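Local coordinates for putative ubiquinone biosynthesis protein (Nostoc punctiforme, PDB 3MSQ), which probably takes part in ubiquinone-type quinone biosynthesis as a helical member of the Coq4 family, its exact biochemical role being unsettled, at residues L83-Y92 with W203-I214; G134-G144 with N176-G187. All blocks are in the same frame, centred on the assembly; numbering follows the deposited sequence.

Interaction 1 of 2, residues L83-Y92 with W203-I214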
loop_
_atom_site.group_PDB
_atom_site.type_symbol
_atom_site.label_atom_id
_atom_site.label_comp_id
_atom_site.label_asym_id
_atom_site.label_seq_id
_atom_site.Cartn_x
_atom_site.Cartn_y
_atom_site.Cartn_z
ATOM N N LEU A 83 1.119 30.719 37.415
ATOM C CA LEU A 83 0.487 29.909 38.472
ATOM C C LEU A 83 1.551 29.272 39.392
ATOM O O LEU A 83 2.722 29.243 38.993
ATOM C CB LEU A 83 -0.395 28.802 37.839
ATOM C CG LEU A 83 -1.741 29.230 37.224
ATOM C CD1 LEU A 83 -2.249 28.175 36.283
ATOM C CD2 LEU A 83 -2.785 29.479 38.289
ATOM N N PRO A 84 1.193 28.740 40.602
ATOM C CA PRO A 84 2.213 28.117 41.485
ATOM C C PRO A 84 3.075 27.008 40.865
ATOM O O PRO A 84 2.715 26.452 39.836
ATOM C CB PRO A 84 1.385 27.590 42.661
ATOM C CG PRO A 84 0.172 28.437 42.675
ATOM C CD PRO A 84 -0.142 28.707 41.238
ATOM N N GLU A 85 4.197 26.672 41.513
ATOM C CA GLU A 85 5.201 25.722 41.042
ATOM C C GLU A 85 4.776 24.360 40.468
ATOM O O GLU A 85 5.155 24.043 39.334
ATOM C CB GLU A 85 6.377 25.604 42.030
ATOM C CG GLU A 85 7.687 25.097 41.423
ATOM C CD GLU A 85 8.208 25.835 40.200
ATOM O OE1 GLU A 85 8.311 27.084 40.248
ATOM O OE2 GLU A 85 8.520 25.157 39.191
ATOM N N GLY A 86 4.060 23.552 41.234
ATOM C CA GLY A 86 3.733 22.209 40.756
ATOM C C GLY A 86 2.406 21.992 40.067
ATOM O O GLY A 86 2.079 20.852 39.741
ATOM N N THR A 87 1.628 23.070 39.862
ATOM C CA THR A 87 0.299 23.036 39.231
ATOM C C THR A 87 0.371 22.661 37.751
ATOM O O THR A 87 1.389 22.910 37.111
ATOM C CB THR A 87 -0.457 24.359 39.437
ATOM O OG1 THR A 87 0.145 25.386 38.642
ATOM C CG2 THR A 87 -0.532 24.773 40.897
ATOM N N LEU A 88 -0.731 22.096 37.215
ATOM C CA LEU A 88 -0.893 21.653 35.829
ATOM C C LEU A 88 -0.591 22.774 34.826
ATOM O O LEU A 88 0.087 22.531 33.823
ATOM C CB LEU A 88 -2.313 21.109 35.628
ATOM C CG LEU A 88 -2.732 20.666 34.227
ATOM C CD1 LEU A 88 -2.017 19.421 33.818
ATOM C CD2 LEU A 88 -4.224 20.434 34.177
ATOM N N GLY A 89 -1.081 23.979 35.124
ATOM C CA GLY A 89 -0.870 25.175 34.315
ATOM C C GLY A 89 0.594 25.504 34.134
ATOM O O GLY A 89 1.063 25.598 33.002
ATOM N N HIS A 90 1.327 25.622 35.256
ATOM C CA HIS A 90 2.746 25.934 35.294
ATOM C C HIS A 90 3.607 24.924 34.527
ATOM O O HIS A 90 4.439 25.340 33.720
ATOM C CB HIS A 90 3.224 26.069 36.747
ATOM C CG HIS A 90 4.576 26.702 36.878
ATOM N ND1 HIS A 90 4.719 28.069 37.052
ATOM C CD2 HIS A 90 5.804 26.137 36.850
ATOM C CE1 HIS A 90 6.020 28.289 37.125
ATOM N NE2 HIS A 90 6.713 27.156 37.013
ATOM N N VAL A 91 3.414 23.610 34.781
ATOM C CA VAL A 91 4.175 22.524 34.153
ATOM C C VAL A 91 3.983 22.532 32.632
ATOM O O VAL A 91 4.976 22.476 31.896
ATOM C CB VAL A 91 3.885 21.137 34.787
ATOM C CG1 VAL A 91 4.735 20.040 34.144
ATOM C CG2 VAL A 91 4.090 21.159 36.298
ATOM N N TYR A 92 2.707 22.635 32.173
ATOM C CA TYR A 92 2.314 22.657 30.757
ATOM C C TYR A 92 2.932 23.835 30.022
ATOM O O TYR A 92 3.589 23.625 29.004
ATOM C CB TYR A 92 0.779 22.641 30.601
ATOM C CG TYR A 92 0.300 22.520 29.167
ATOM C CD1 TYR A 92 0.665 21.428 28.377
ATOM C CD2 TYR A 92 -0.540 23.483 28.605
ATOM C CE1 TYR A 92 0.232 21.310 27.056
ATOM C CE2 TYR A 92 -0.990 23.371 27.287
ATOM C CZ TYR A 92 -0.603 22.280 26.517
ATOM O OH TYR A 92 -1.044 22.146 25.219
ATOM N N TRP A 203 -10.362 19.361 32.050
ATOM C CA TRP A 203 -9.010 19.921 32.189
ATOM C C TRP A 203 -8.880 21.410 32.517
ATOM O O TRP A 203 -8.022 21.769 33.320
ATOM C CB TRP A 203 -8.115 19.531 30.989
ATOM C CG TRP A 203 -7.981 18.050 30.786
ATOM C CD1 TRP A 203 -8.564 17.297 29.807
ATOM C CD2 TRP A 203 -7.267 17.140 31.623
ATOM N NE1 TRP A 203 -8.234 15.972 29.970
ATOM C CE2 TRP A 203 -7.436 15.845 31.078
ATOM C CE3 TRP A 203 -6.510 17.287 32.798
ATOM C CZ2 TRP A 203 -6.861 14.706 31.658
ATOM C CZ3 TRP A 203 -5.936 16.160 33.368
ATOM C CH2 TRP A 203 -6.107 14.889 32.798
ATOM N N ASP A 204 -9.728 22.272 31.904
ATOM C CA ASP A 204 -9.698 23.721 32.126
ATOM C C ASP A 204 -9.948 24.137 33.588
ATOM O O ASP A 204 -9.568 25.237 33.974
ATOM C CB ASP A 204 -10.569 24.481 31.108
ATOM C CG ASP A 204 -12.067 24.233 31.128
ATOM O OD1 ASP A 204 -12.554 23.569 32.071
ATOM O OD2 ASP A 204 -12.756 24.739 30.229
ATOM N N GLN A 205 -10.523 23.224 34.403
ATOM C CA GLN A 205 -10.802 23.400 35.837
ATOM C C GLN A 205 -9.653 22.876 36.738
ATOM O O GLN A 205 -9.700 23.030 37.967
ATOM C CB GLN A 205 -12.122 22.692 36.192
ATOM C CG GLN A 205 -13.367 23.495 35.836
ATOM C CD GLN A 205 -14.539 22.604 35.521
ATOM O OE1 GLN A 205 -15.107 22.678 34.414
ATOM N NE2 GLN A 205 -14.920 21.731 36.477
ATOM N N LEU A 206 -8.631 22.259 36.119
ATOM C CA LEU A 206 -7.501 21.668 36.836
ATOM C C LEU A 206 -6.156 22.406 36.669
ATOM O O LEU A 206 -5.163 21.958 37.244
ATOM C CB LEU A 206 -7.341 20.175 36.447
ATOM C CG LEU A 206 -8.501 19.211 36.715
ATOM C CD1 LEU A 206 -8.214 17.851 36.098
ATOM C CD2 LEU A 206 -8.766 19.055 38.195
ATOM N N TRP A 207 -6.114 23.525 35.905
ATOM C CA TRP A 207 -4.879 24.290 35.671
ATOM C C TRP A 207 -4.183 24.730 36.984
ATOM O O TRP A 207 -2.956 24.751 37.040
ATOM C CB TRP A 207 -5.150 25.540 34.817
ATOM C CG TRP A 207 -5.563 25.339 33.383
ATOM C CD1 TRP A 207 -6.656 25.884 32.777
ATOM C CD2 TRP A 207 -4.803 24.703 32.339
ATOM N NE1 TRP A 207 -6.649 25.597 31.435
ATOM C CE2 TRP A 207 -5.525 24.870 31.135
ATOM C CE3 TRP A 207 -3.601 23.983 32.306
ATOM C CZ2 TRP A 207 -5.091 24.324 29.914
ATOM C CZ3 TRP A 207 -3.170 23.452 31.097
ATOM C CH2 TRP A 207 -3.912 23.623 29.920
ATOM N N ASP A 208 -4.980 25.084 38.020
ATOM C CA ASP A 208 -4.547 25.563 39.337
ATOM C C ASP A 208 -4.382 24.440 40.387
ATOM O O ASP A 208 -4.184 24.732 41.572
ATOM C CB ASP A 208 -5.533 26.636 39.850
ATOM C CG ASP A 208 -6.930 26.125 40.184
ATOM O OD1 ASP A 208 -7.609 25.585 39.269
ATOM O OD2 ASP A 208 -7.359 26.290 41.349
ATOM N N VAL A 209 -4.473 23.169 39.955
ATOM C CA VAL A 209 -4.346 21.982 40.812
ATOM C C VAL A 209 -2.966 21.346 40.578
ATOM O O VAL A 209 -2.527 21.239 39.425
ATOM C CB VAL A 209 -5.509 20.961 40.571
ATOM C CG1 VAL A 209 -5.427 19.763 41.516
ATOM C CG2 VAL A 209 -6.879 21.637 40.688
ATOM N N GLN A 210 -2.293 20.911 41.664
ATOM C CA GLN A 210 -0.992 20.246 41.575
ATOM C C GLN A 210 -1.085 18.981 40.730
ATOM O O GLN A 210 -2.088 18.276 40.800
ATOM C CB GLN A 210 -0.498 19.882 42.978
ATOM C CG GLN A 210 -0.031 21.072 43.802
ATOM C CD GLN A 210 1.287 21.645 43.340
ATOM O OE1 GLN A 210 1.368 22.821 42.984
ATOM N NE2 GLN A 210 2.355 20.844 43.377
ATOM N N VAL A 211 -0.044 18.691 39.946
ATOM C CA VAL A 211 0.009 17.501 39.078
ATOM C C VAL A 211 -0.066 16.220 39.929
ATOM O O VAL A 211 -0.814 15.298 39.577
ATOM C CB VAL A 211 1.215 17.509 38.084
ATOM C CG1 VAL A 211 1.304 16.218 37.274
ATOM C CG2 VAL A 211 1.159 18.705 37.148
ATOM N N SER A 212 0.681 16.192 41.059
ATOM C CA SER A 212 0.700 15.084 42.023
ATOM C C SER A 212 -0.708 14.821 42.582
ATOM O O SER A 212 -1.102 13.664 42.715
ATOM C CB SER A 212 1.681 15.377 43.157
ATOM O OG SER A 212 1.659 16.737 43.562
ATOM N N GLU A 213 -1.480 15.907 42.840
ATOM C CA GLU A 213 -2.866 15.874 43.320
ATOM C C GLU A 213 -3.785 15.289 42.243
ATOM O O GLU A 213 -4.621 14.447 42.578
ATOM C CB GLU A 213 -3.338 17.280 43.764
ATOM C CG GLU A 213 -4.732 17.353 44.392
ATOM C CD GLU A 213 -4.975 16.541 45.653
ATOM O OE1 GLU A 213 -4.141 16.612 46.587
ATOM O OE2 GLU A 213 -6.020 15.855 45.720
ATOM N N ILE A 214 -3.621 15.718 40.955
ATOM C CA ILE A 214 -4.405 15.208 39.821
ATOM C C ILE A 214 -4.149 13.698 39.671
ATOM O O ILE A 214 -5.108 12.931 39.581
ATOM C CB ILE A 214 -4.149 15.990 38.492
ATOM C CG1 ILE A 214 -4.480 17.487 38.646
ATOM C CG2 ILE A 214 -4.941 15.382 37.325
ATOM C CD1 ILE A 214 -3.988 18.383 37.508
#
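Gly89 N donates to Trp207 O (2.8 Å). Two more backbone bonds follow, Leu88 N to Val209 O and Val211 N to Gly86 O, both 3.0 Å long. Together they join the backbones round a single bridge between Thr87 and Gln210, each the N-cap residue of its helix, so the two helix starts are tied to each other. Because the Gln210 chain bends at chi2 (-72°), its amide end folds back alongside the backbone of Gly86, NE2 lying 3.3 Å from Gly86 CA. Leu88 carries the apolar part. With CG anti to the backbone N (chi1 176°), it runs between Trp207 and Ile214: CG lies 3.9 Å from Trp207 CE3, and CB lies 3.7 Å from Ile214 CD1. Beyond it the six-membered ring of Trp207 and the ring of Tyr92 are near parallel (27°) but slid apart, meeting at Trp207 CH2 and Tyr92 CD2 (3.6 Å). Val91 CG2 meets Val211 CG2, the two side chains crossing at about a right angle. Helix 114-133 backs the contact, its Val131 against Leu88 and Val132 against Ile214, while its Asp127 bonds Tyr92 OH.

Interaction 2 of 2, residues G134-G144 with N176-G187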
loop_
_atom_site.group_PDB
_atom_site.type_symbol
_atom_site.label_atom_id
_atom_site.label_comp_id
_atom_site.label_asym_id
_atom_site.label_seq_id
_atom_site.Cartn_x
_atom_site.Cartn_y
_atom_site.Cartn_z
ATOM N N GLY A 134 2.700 11.149 32.765
ATOM C CA GLY A 134 4.141 11.030 32.954
ATOM C C GLY A 134 4.881 10.329 31.824
ATOM O O GLY A 134 5.544 9.309 32.048
ATOM N N PHE A 135 4.783 10.888 30.599
ATOM C CA PHE A 135 5.455 10.418 29.372
ATOM C C PHE A 135 6.172 11.579 28.698
ATOM O O PHE A 135 5.722 12.720 28.817
ATOM C CB PHE A 135 4.457 9.785 28.391
ATOM C CG PHE A 135 3.911 8.473 28.876
ATOM C CD1 PHE A 135 4.590 7.285 28.627
ATOM C CD2 PHE A 135 2.721 8.420 29.592
ATOM C CE1 PHE A 135 4.105 6.071 29.107
ATOM C CE2 PHE A 135 2.240 7.207 30.077
ATOM C CZ PHE A 135 2.940 6.043 29.837
ATOM N N ASP A 136 7.281 11.299 27.997
ATOM C CA ASP A 136 8.041 12.339 27.305
ATOM C C ASP A 136 7.332 12.828 26.029
ATOM O O ASP A 136 6.404 12.183 25.534
ATOM C CB ASP A 136 9.479 11.881 26.997
ATOM C CG ASP A 136 10.401 11.668 28.193
ATOM O OD1 ASP A 136 10.183 12.320 29.246
ATOM O OD2 ASP A 136 11.377 10.894 28.056
ATOM N N THR A 137 7.765 13.987 25.518
ATOM C CA THR A 137 7.227 14.606 24.303
ATOM C C THR A 137 7.811 13.943 23.052
ATOM O O THR A 137 7.277 14.147 21.958
ATOM C CB THR A 137 7.394 16.138 24.343
ATOM O OG1 THR A 137 8.702 16.474 24.827
ATOM C CG2 THR A 137 6.344 16.818 25.209
ATOM N N ASN A 138 8.887 13.122 23.224
ATOM C CA ASN A 138 9.554 12.375 22.152
ATOM C C ASN A 138 8.662 11.275 21.556
ATOM O O ASN A 138 7.538 11.069 22.022
ATOM C CB ASN A 138 10.945 11.846 22.589
ATOM C CG ASN A 138 10.986 10.951 23.813
ATOM O OD1 ASN A 138 10.424 9.840 23.859
ATOM N ND2 ASN A 138 11.791 11.355 24.780
ATOM N N VAL A 139 9.150 10.606 20.502
ATOM C CA VAL A 139 8.455 9.542 19.768
ATOM C C VAL A 139 7.990 8.392 20.686
ATOM O O VAL A 139 6.816 8.007 20.638
ATOM C CB VAL A 139 9.312 9.070 18.548
ATOM C CG1 VAL A 139 8.776 7.782 17.915
ATOM C CG2 VAL A 139 9.416 10.185 17.509
ATOM N N PHE A 140 8.899 7.878 21.528
ATOM C CA PHE A 140 8.585 6.766 22.417
ATOM C C PHE A 140 7.607 7.156 23.509
ATOM O O PHE A 140 6.722 6.364 23.838
ATOM C CB PHE A 140 9.857 6.118 22.972
ATOM C CG PHE A 140 10.750 5.462 21.933
ATOM C CD1 PHE A 140 10.336 5.333 20.605
ATOM C CD2 PHE A 140 12.013 5.001 22.272
ATOM C CE1 PHE A 140 11.182 4.770 19.642
ATOM C CE2 PHE A 140 12.845 4.429 21.310
ATOM C CZ PHE A 140 12.423 4.319 20.003
ATOM N N GLY A 141 7.738 8.392 24.004
ATOM C CA GLY A 141 6.849 8.979 24.998
ATOM C C GLY A 141 5.434 9.088 24.466
ATOM O O GLY A 141 4.480 8.776 25.181
ATOM N N GLU A 142 5.296 9.472 23.176
ATOM C CA GLU A 142 3.995 9.551 22.524
ATOM C C GLU A 142 3.346 8.174 22.318
ATOM O O GLU A 142 2.161 8.021 22.634
ATOM C CB GLU A 142 4.023 10.418 21.254
ATOM C CG GLU A 142 3.568 11.869 21.480
ATOM C CD GLU A 142 2.221 12.150 22.150
ATOM O OE1 GLU A 142 1.202 11.545 21.735
ATOM O OE2 GLU A 142 2.183 13.003 23.072
ATOM N N ILE A 143 4.128 7.159 21.870
ATOM C CA ILE A 143 3.659 5.764 21.681
ATOM C C ILE A 143 3.295 5.115 23.034
ATOM O O ILE A 143 2.320 4.362 23.123
ATOM C CB ILE A 143 4.619 4.882 20.818
ATOM C CG1 ILE A 143 4.946 5.523 19.448
ATOM C CG2 ILE A 143 4.055 3.471 20.629
ATOM C CD1 ILE A 143 3.696 5.723 18.436
ATOM N N GLY A 144 4.068 5.437 24.066
ATOM C CA GLY A 144 3.793 4.992 25.425
ATOM C C GLY A 144 2.469 5.560 25.914
ATOM O O GLY A 144 1.654 4.812 26.451
ATOM N N ASN A 176 16.190 0.288 18.764
ATOM C CA ASN A 176 15.373 0.986 19.756
ATOM C C ASN A 176 14.035 0.290 20.035
ATOM O O ASN A 176 13.186 0.863 20.724
ATOM C CB ASN A 176 15.147 2.420 19.310
ATOM C CG ASN A 176 16.396 3.265 19.266
ATOM O OD1 ASN A 176 17.307 3.162 20.115
ATOM N ND2 ASN A 176 16.461 4.124 18.254
ATOM N N PHE A 177 13.858 -0.953 19.523
ATOM C CA PHE A 177 12.649 -1.754 19.704
ATOM C C PHE A 177 12.408 -2.143 21.176
ATOM O O PHE A 177 11.287 -1.981 21.664
ATOM C CB PHE A 177 12.630 -2.973 18.763
ATOM C CG PHE A 177 11.307 -3.705 18.758
ATOM C CD1 PHE A 177 10.183 -3.144 18.148
ATOM C CD2 PHE A 177 11.175 -4.941 19.386
ATOM C CE1 PHE A 177 8.951 -3.812 18.168
ATOM C CE2 PHE A 177 9.950 -5.617 19.385
ATOM C CZ PHE A 177 8.844 -5.040 18.788
ATOM N N LYS A 178 13.457 -2.610 21.887
ATOM C CA LYS A 178 13.383 -2.981 23.312
ATOM C C LYS A 178 12.851 -1.790 24.156
ATOM O O LYS A 178 11.962 -1.963 24.997
ATOM C CB LYS A 178 14.756 -3.477 23.820
ATOM C CG LYS A 178 14.706 -4.128 25.211
ATOM C CD LYS A 178 16.100 -4.381 25.792
ATOM C CE LYS A 178 16.091 -4.761 27.257
ATOM N NZ LYS A 178 17.471 -4.809 27.831
ATOM N N ALA A 179 13.384 -0.587 23.879
ATOM C CA ALA A 179 13.029 0.674 24.512
ATOM C C ALA A 179 11.572 1.019 24.201
ATOM O O ALA A 179 10.840 1.436 25.107
ATOM C CB ALA A 179 13.947 1.772 24.008
ATOM N N LEU A 180 11.149 0.814 22.925
ATOM C CA LEU A 180 9.773 1.042 22.500
ATOM C C LEU A 180 8.846 0.088 23.243
ATOM O O LEU A 180 7.839 0.539 23.769
ATOM C CB LEU A 180 9.599 0.919 20.968
ATOM C CG LEU A 180 8.168 1.103 20.436
ATOM C CD1 LEU A 180 7.788 2.569 20.290
ATOM C CD2 LEU A 180 7.984 0.405 19.128
HETATM N N MSE A 181 9.205 -1.200 23.350
HETATM C CA MSE A 181 8.360 -2.165 24.047
HETATM C C MSE A 181 8.314 -1.935 25.543
HETATM O O MSE A 181 7.358 -2.352 26.197
HETATM C CB MSE A 181 8.761 -3.596 23.726
HETATM C CG MSE A 181 8.491 -4.015 22.279
HETATM SE SE MSE A 181 6.683 -3.804 21.585
HETATM C CE MSE A 181 5.632 -4.549 23.080
ATOM N N THR A 182 9.336 -1.254 26.083
ATOM C CA THR A 182 9.411 -0.884 27.495
ATOM C C THR A 182 8.392 0.247 27.791
ATOM O O THR A 182 7.694 0.184 28.808
ATOM C CB THR A 182 10.872 -0.596 27.882
ATOM O OG1 THR A 182 11.551 -1.842 28.142
ATOM C CG2 THR A 182 10.999 0.357 29.067
ATOM N N GLU A 183 8.293 1.253 26.893
ATOM C CA GLU A 183 7.348 2.356 27.021
ATOM C C GLU A 183 5.919 1.909 26.763
ATOM O O GLU A 183 5.024 2.370 27.472
ATOM C CB GLU A 183 7.716 3.521 26.097
ATOM C CG GLU A 183 8.711 4.493 26.701
ATOM C CD GLU A 183 8.296 5.059 28.045
ATOM O OE1 GLU A 183 7.482 6.014 28.061
ATOM O OE2 GLU A 183 8.754 4.520 29.081
ATOM N N ILE A 184 5.693 1.029 25.753
ATOM C CA ILE A 184 4.374 0.486 25.413
ATOM C C ILE A 184 3.805 -0.339 26.593
ATOM O O ILE A 184 2.663 -0.093 26.991
ATOM C CB ILE A 184 4.374 -0.310 24.082
ATOM C CG1 ILE A 184 4.671 0.595 22.893
ATOM C CG2 ILE A 184 3.049 -1.048 23.876
ATOM C CD1 ILE A 184 4.934 -0.145 21.582
ATOM N N SER A 185 4.595 -1.299 27.157
ATOM C CA SER A 185 4.151 -2.130 28.290
ATOM C C SER A 185 3.960 -1.313 29.576
ATOM O O SER A 185 3.033 -1.586 30.325
ATOM C CB SER A 185 5.087 -3.314 28.520
ATOM O OG SER A 185 6.330 -2.892 29.050
ATOM N N ARG A 186 4.814 -0.308 29.827
ATOM C CA ARG A 186 4.671 0.562 31.002
ATOM C C ARG A 186 3.381 1.353 30.876
ATOM O O ARG A 186 2.601 1.389 31.825
ATOM C CB ARG A 186 5.865 1.514 31.138
ATOM C CG ARG A 186 5.715 2.488 32.281
ATOM C CD ARG A 186 6.958 3.327 32.471
ATOM N NE ARG A 186 6.976 4.556 31.670
ATOM C CZ ARG A 186 6.318 5.676 31.971
ATOM N NH1 ARG A 186 5.508 5.720 33.025
ATOM N NH2 ARG A 186 6.450 6.750 31.213
ATOM N N GLY A 187 3.163 1.930 29.692
ATOM C CA GLY A 187 1.978 2.702 29.362
ATOM C C GLY A 187 0.700 1.922 29.570
ATOM O O GLY A 187 -0.176 2.377 30.298
#
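Two helices of the Coq4 helical fold, 139-152 and 177-192, pack here, with the loop that leads into the first helix joining in; the axes of their segments 139-144 and 177-187 approach to 8.2 Å and cross at -34°. Glycines line the close approach: Gly144 CA lies 3.5 Å from Glu183 O, and Gly187 CA lies 3.6 Å from Gly144 O. Between the helices the packing is largely apolar. The Phe140 ring has the backbone and CB of Leu180 over one face, while Asn176 CB comes in its plane at the edge, 3.4 Å from Phe140 CZ. Leu180 CD1 reaches both Phe140 and Ile143, and Ile143 CG2 lies beside Ile184 CG1 (3.7 Å), the two side chains pointing the same way. Ile169 of helix 156-172 packs on Phe140 and Leu180.

Beside it, where the loop before helix 139-152 meets the later part of segment 176-187, Arg186 bends at chi3 (88°), which turns its guanidinium over the Phe135 ring. The planes are 24° apart, and CZ sits 4.2 Å from the ring centroid, an off-centre cation-pi stack. In its own plane the guanidinium serves two acceptors: NH2 donates to Gly134 O (2.8 Å), and NE makes a salt bridge to Glu183 OE2 (3.1 Å), almost straight. Glu183 OE1 meets the Phe135 edge at CD1, where the ring hydrogens are slightly positive. Held by two in-plane bonds and a stacked face, the guanidinium is probably restricted in rotation. Glu183, on the same helix, helps position it and probably offsets its charge, while Arg186 itself ties the loop to helix 177-192.

In the fold
Both contacts are partly buried and form separate sites: centres about 24 Å apart, nearest atoms about 7 Å apart, without touching. They do not share a helix, although helix 177-192 of interaction 2 is followed in the chain by helix 211-218 of interaction 1. In interaction 1 loops and helix starts are joined by backbone hydrogen bonds, with leucine, tryptophan and tyrosine filling in beside them. Interaction 2 instead sets helix against helix through glycines and apolar side chains, while an arginine side chain reaches the preceding loop by a hydrogen bond and a stack. Helix 177-192 also packs against a second subunit, whereas no other chain of the assembly touches the segments of interaction 1.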